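Local coordinates for protein nuclear RNA export factor 2 (Drosophila melanogaster, PDB 6MRK) that acts with Panx, Piwi and Nxt1 in cotranscriptional transposon silencing in the ovary and may take part in mRNA export, at residues Pro103-Thr114 and Tyr127-Glu135. Sequence-based numbering, arbitrary orientation.
Sequences PRVTHDFHSLQT and YVAGLLRDE
S111 and L131 meet where an antiparallel hairpin stays paired although one of its strands is interrupted, a case of a side chain standing in for one backbone partner. The chain leaves strand geometry around D108 to L112, with 109-111 in helical conformation. L131 O still takes the N-H of D108, while S111 OG, lying between the backbone N and the carbonyl carbon (chi1 81°), accepts from L131 N at 2.9 Å in a bent bond (131°). The same hydroxyl donates to D108 O, which S111 N also grips. Regular pairing resumes on both flanks, T106 with R133 and Q113 with A129. The face of V105, H107, V128 and L132 is buried and close-packed: L132 CD1 lies 4.0 Å from V105 CG1, while its CD2 approaches the H107 ring obliquely. L112 CD2 sits 3.6 Å from CA of G130, which has no side chain to stand in its way. The face of R104, T106, R133 and E135 is more open to solvent. Within 127-135, R133 NE makes an in-plane salt bridge to E135 OE2, whose partner OE1 faces R104 in a long, purely electrostatic pairing. In this NTF2-like domain, helix 12-27 covers T114 and V128, helix 59-70 packs on P103 and V105 and sends R65 to D134, and strand 152-166 continues the sheet beyond 127-135.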
loop_
_atom_site.group_PDB
_atom_site.type_symbol
_atom_site.label_atom_id
_atom_site.label_comp_id
_atom_site.label_asym_id
_atom_site.label_seq_id
_atom_site.Cartn_x
_atom_site.Cartn_y
_atom_site.Cartn_z
ATOM N N PRO A 103 -14.986 -8.128 7.581
ATOM C CA PRO A 103 -15.815 -9.186 7.019
ATOM C C PRO A 103 -15.000 -10.333 6.425
ATOM O O PRO A 103 -13.838 -10.196 6.168
ATOM C CB PRO A 103 -16.613 -8.491 5.907
ATOM C CG PRO A 103 -15.828 -7.231 5.608
ATOM C CD PRO A 103 -15.172 -6.829 6.912
ATOM N N ARG A 104 -15.683 -11.440 6.204
ATOM C CA ARG A 104 -15.158 -12.587 5.444
ATOM C C ARG A 104 -15.002 -12.166 3.987
ATOM O O ARG A 104 -15.862 -11.403 3.493
ATOM C CB ARG A 104 -16.121 -13.766 5.548
ATOM C CG ARG A 104 -15.417 -15.089 5.346
ATOM C CD ARG A 104 -16.366 -16.235 5.511
ATOM N NE ARG A 104 -15.752 -17.403 4.911
ATOM C CZ ARG A 104 -16.191 -18.645 5.046
ATOM N NH1 ARG A 104 -17.275 -18.898 5.764
ATOM N NH2 ARG A 104 -15.543 -19.634 4.460
ATOM N N VAL A 105 -13.954 -12.654 3.329
ATOM C CA VAL A 105 -13.704 -12.364 1.890
ATOM C C VAL A 105 -13.369 -13.677 1.186
ATOM O O VAL A 105 -13.211 -14.687 1.870
ATOM C CB VAL A 105 -12.592 -11.308 1.703
ATOM C CG1 VAL A 105 -12.927 -9.994 2.393
ATOM C CG2 VAL A 105 -11.234 -11.821 2.164
ATOM N N THR A 106 -13.360 -13.624 -0.140
ATOM C CA THR A 106 -12.749 -14.578 -1.094
ATOM C C THR A 106 -12.030 -13.705 -2.132
ATOM O O THR A 106 -12.713 -12.943 -2.822
ATOM C CB THR A 106 -13.829 -15.474 -1.721
ATOM O OG1 THR A 106 -14.355 -16.320 -0.695
ATOM C CG2 THR A 106 -13.339 -16.351 -2.845
ATOM N N HIS A 107 -10.703 -13.763 -2.209
ATOM C CA HIS A 107 -9.925 -13.030 -3.237
ATOM C C HIS A 107 -10.082 -13.736 -4.587
ATOM O O HIS A 107 -10.098 -14.973 -4.612
ATOM C CB HIS A 107 -8.449 -12.927 -2.833
ATOM C CG HIS A 107 -8.217 -12.335 -1.491
ATOM N ND1 HIS A 107 -8.437 -13.049 -0.336
ATOM C CD2 HIS A 107 -7.741 -11.126 -1.121
ATOM C CE1 HIS A 107 -8.129 -12.298 0.701
ATOM N NE2 HIS A 107 -7.689 -11.106 0.250
ATOM N N ASP A 108 -10.133 -12.971 -5.674
ATOM C CA ASP A 108 -10.078 -13.506 -7.059
ATOM C C ASP A 108 -8.603 -13.544 -7.481
ATOM O O ASP A 108 -8.094 -12.541 -7.978
ATOM C CB ASP A 108 -10.989 -12.691 -7.983
ATOM C CG ASP A 108 -10.894 -13.046 -9.463
ATOM O OD1 ASP A 108 -10.110 -13.946 -9.813
ATOM O OD2 ASP A 108 -11.588 -12.396 -10.267
ATOM N N PHE A 109 -7.927 -14.672 -7.302
ATOM C CA PHE A 109 -6.454 -14.767 -7.463
ATOM C C PHE A 109 -6.035 -14.503 -8.900
ATOM O O PHE A 109 -4.910 -14.061 -9.107
ATOM C CB PHE A 109 -5.942 -16.126 -6.991
ATOM C CG PHE A 109 -5.817 -16.162 -5.493
ATOM C CD1 PHE A 109 -6.890 -16.516 -4.690
ATOM C CD2 PHE A 109 -4.654 -15.725 -4.890
ATOM C CE1 PHE A 109 -6.774 -16.481 -3.312
ATOM C CE2 PHE A 109 -4.542 -15.695 -3.511
ATOM C CZ PHE A 109 -5.603 -16.061 -2.727
ATOM N N HIS A 110 -6.916 -14.774 -9.855
ATOM C CA HIS A 110 -6.690 -14.483 -11.296
ATOM C C HIS A 110 -6.567 -12.971 -11.531
ATOM O O HIS A 110 -6.019 -12.579 -12.568
ATOM C CB HIS A 110 -7.836 -15.045 -12.145
ATOM C CG HIS A 110 -7.756 -16.515 -12.387
ATOM N ND1 HIS A 110 -8.489 -17.135 -13.391
ATOM C CD2 HIS A 110 -7.046 -17.489 -11.773
ATOM C CE1 HIS A 110 -8.231 -18.427 -13.383
ATOM N NE2 HIS A 110 -7.351 -18.672 -12.394
ATOM N N SER A 111 -7.093 -12.149 -10.623
ATOM C CA SER A 111 -7.268 -10.693 -10.849
ATOM C C SER A 111 -6.048 -9.933 -10.333
ATOM O O SER A 111 -5.980 -8.716 -10.569
ATOM C CB SER A 111 -8.539 -10.199 -10.210
ATOM O OG SER A 111 -8.378 -9.978 -8.816
ATOM N N LEU A 112 -5.118 -10.635 -9.686
ATOM C CA LEU A 112 -4.113 -9.991 -8.816
ATOM C C LEU A 112 -2.964 -9.454 -9.650
ATOM O O LEU A 112 -2.376 -10.238 -10.398
ATOM C CB LEU A 112 -3.565 -11.000 -7.808
ATOM C CG LEU A 112 -4.545 -11.494 -6.749
ATOM C CD1 LEU A 112 -3.805 -12.399 -5.784
ATOM C CD2 LEU A 112 -5.226 -10.341 -6.008
ATOM N N GLN A 113 -2.611 -8.190 -9.421
ATOM C CA GLN A 113 -1.415 -7.554 -10.012
ATOM C C GLN A 113 -0.435 -7.241 -8.888
ATOM O O GLN A 113 -0.854 -6.646 -7.887
ATOM C CB GLN A 113 -1.824 -6.343 -10.837
ATOM C CG GLN A 113 -2.484 -6.768 -12.137
ATOM C CD GLN A 113 -2.993 -5.614 -12.960
ATOM O OE1 GLN A 113 -2.461 -5.307 -14.027
ATOM N NE2 GLN A 113 -4.042 -4.979 -12.463
ATOM N N THR A 114 0.813 -7.656 -9.097
ATOM C CA THR A 114 1.910 -7.767 -8.112
ATOM C C THR A 114 2.917 -6.662 -8.421
ATOM O O THR A 114 3.136 -6.345 -9.599
ATOM C CB THR A 114 2.467 -9.197 -8.188
ATOM O OG1 THR A 114 1.879 -9.814 -7.049
ATOM C CG2 THR A 114 3.981 -9.328 -8.198
ATOM N N TYR A 127 3.542 -5.330 -3.019
ATOM C CA TYR A 127 2.209 -4.719 -3.196
ATOM C C TYR A 127 1.401 -5.669 -4.060
ATOM O O TYR A 127 1.978 -6.299 -4.928
ATOM C CB TYR A 127 2.285 -3.341 -3.862
ATOM C CG TYR A 127 3.193 -2.337 -3.204
ATOM C CD1 TYR A 127 3.422 -2.321 -1.838
ATOM C CD2 TYR A 127 3.813 -1.364 -3.953
ATOM C CE1 TYR A 127 4.237 -1.373 -1.235
ATOM C CE2 TYR A 127 4.618 -0.392 -3.370
ATOM C CZ TYR A 127 4.833 -0.398 -2.005
ATOM O OH TYR A 127 5.660 0.528 -1.444
ATOM N N VAL A 128 0.113 -5.778 -3.793
ATOM C CA VAL A 128 -0.823 -6.573 -4.629
ATOM C C VAL A 128 -2.051 -5.689 -4.886
ATOM O O VAL A 128 -2.480 -4.973 -3.972
ATOM C CB VAL A 128 -1.152 -7.912 -3.944
ATOM C CG1 VAL A 128 -2.004 -7.725 -2.705
ATOM C CG2 VAL A 128 -1.823 -8.887 -4.881
ATOM N N ALA A 129 -2.541 -5.661 -6.119
ATOM C CA ALA A 129 -3.811 -5.006 -6.498
ATOM C C ALA A 129 -4.722 -6.101 -7.048
ATOM O O ALA A 129 -4.270 -6.893 -7.911
ATOM C CB ALA A 129 -3.548 -3.920 -7.517
ATOM N N GLY A 130 -5.943 -6.194 -6.554
ATOM C CA GLY A 130 -6.834 -7.269 -7.022
ATOM C C GLY A 130 -8.297 -6.975 -6.783
ATOM O O GLY A 130 -8.659 -5.791 -6.573
ATOM N N LEU A 131 -9.096 -8.035 -6.835
ATOM C CA LEU A 131 -10.553 -7.983 -6.641
ATOM C C LEU A 131 -10.893 -9.075 -5.637
ATOM O O LEU A 131 -10.333 -10.191 -5.746
ATOM C CB LEU A 131 -11.238 -8.194 -7.993
ATOM C CG LEU A 131 -12.754 -8.365 -7.930
ATOM C CD1 LEU A 131 -13.456 -7.445 -8.919
ATOM C CD2 LEU A 131 -13.159 -9.817 -8.165
ATOM N N LEU A 132 -11.727 -8.740 -4.659
ATOM C CA LEU A 132 -12.248 -9.732 -3.696
ATOM C C LEU A 132 -13.756 -9.567 -3.569
ATOM O O LEU A 132 -14.309 -8.507 -3.951
ATOM C CB LEU A 132 -11.542 -9.607 -2.342
ATOM C CG LEU A 132 -11.503 -8.229 -1.677
ATOM C CD1 LEU A 132 -12.826 -7.872 -1.018
ATOM C CD2 LEU A 132 -10.391 -8.190 -0.633
ATOM N N ARG A 133 -14.392 -10.633 -3.103
ATOM C CA ARG A 133 -15.835 -10.624 -2.801
ATOM C C ARG A 133 -15.963 -10.519 -1.283
ATOM O O ARG A 133 -15.374 -11.353 -0.579
ATOM C CB ARG A 133 -16.537 -11.845 -3.394
ATOM C CG ARG A 133 -17.918 -12.066 -2.800
ATOM C CD ARG A 133 -18.667 -13.246 -3.382
ATOM N NE ARG A 133 -17.895 -14.484 -3.371
ATOM C CZ ARG A 133 -17.523 -15.180 -4.449
ATOM N NH1 ARG A 133 -17.859 -14.785 -5.668
ATOM N NH2 ARG A 133 -16.830 -16.297 -4.298
ATOM N N ASP A 134 -16.651 -9.479 -0.820
ATOM C CA ASP A 134 -17.122 -9.361 0.583
ATOM C C ASP A 134 -18.367 -10.247 0.741
ATOM O O ASP A 134 -19.320 -10.138 -0.069
ATOM C CB ASP A 134 -17.349 -7.898 0.985
ATOM C CG ASP A 134 -17.789 -7.692 2.430
ATOM O OD1 ASP A 134 -18.424 -8.605 2.995
ATOM O OD2 ASP A 134 -17.513 -6.606 2.975
ATOM N N GLU A 135 -18.340 -11.116 1.746
ATOM C CA GLU A 135 -19.388 -12.139 1.960
ATOM C C GLU A 135 -20.054 -11.860 3.289
ATOM O O GLU A 135 -19.414 -11.355 4.210
ATOM C CB GLU A 135 -18.783 -13.533 1.954
ATOM C CG GLU A 135 -17.801 -13.707 0.827
ATOM C CD GLU A 135 -17.448 -15.151 0.574
ATOM O OE1 GLU A 135 -17.305 -15.888 1.566
ATOM O OE2 GLU A 135 -17.342 -15.530 -0.606
#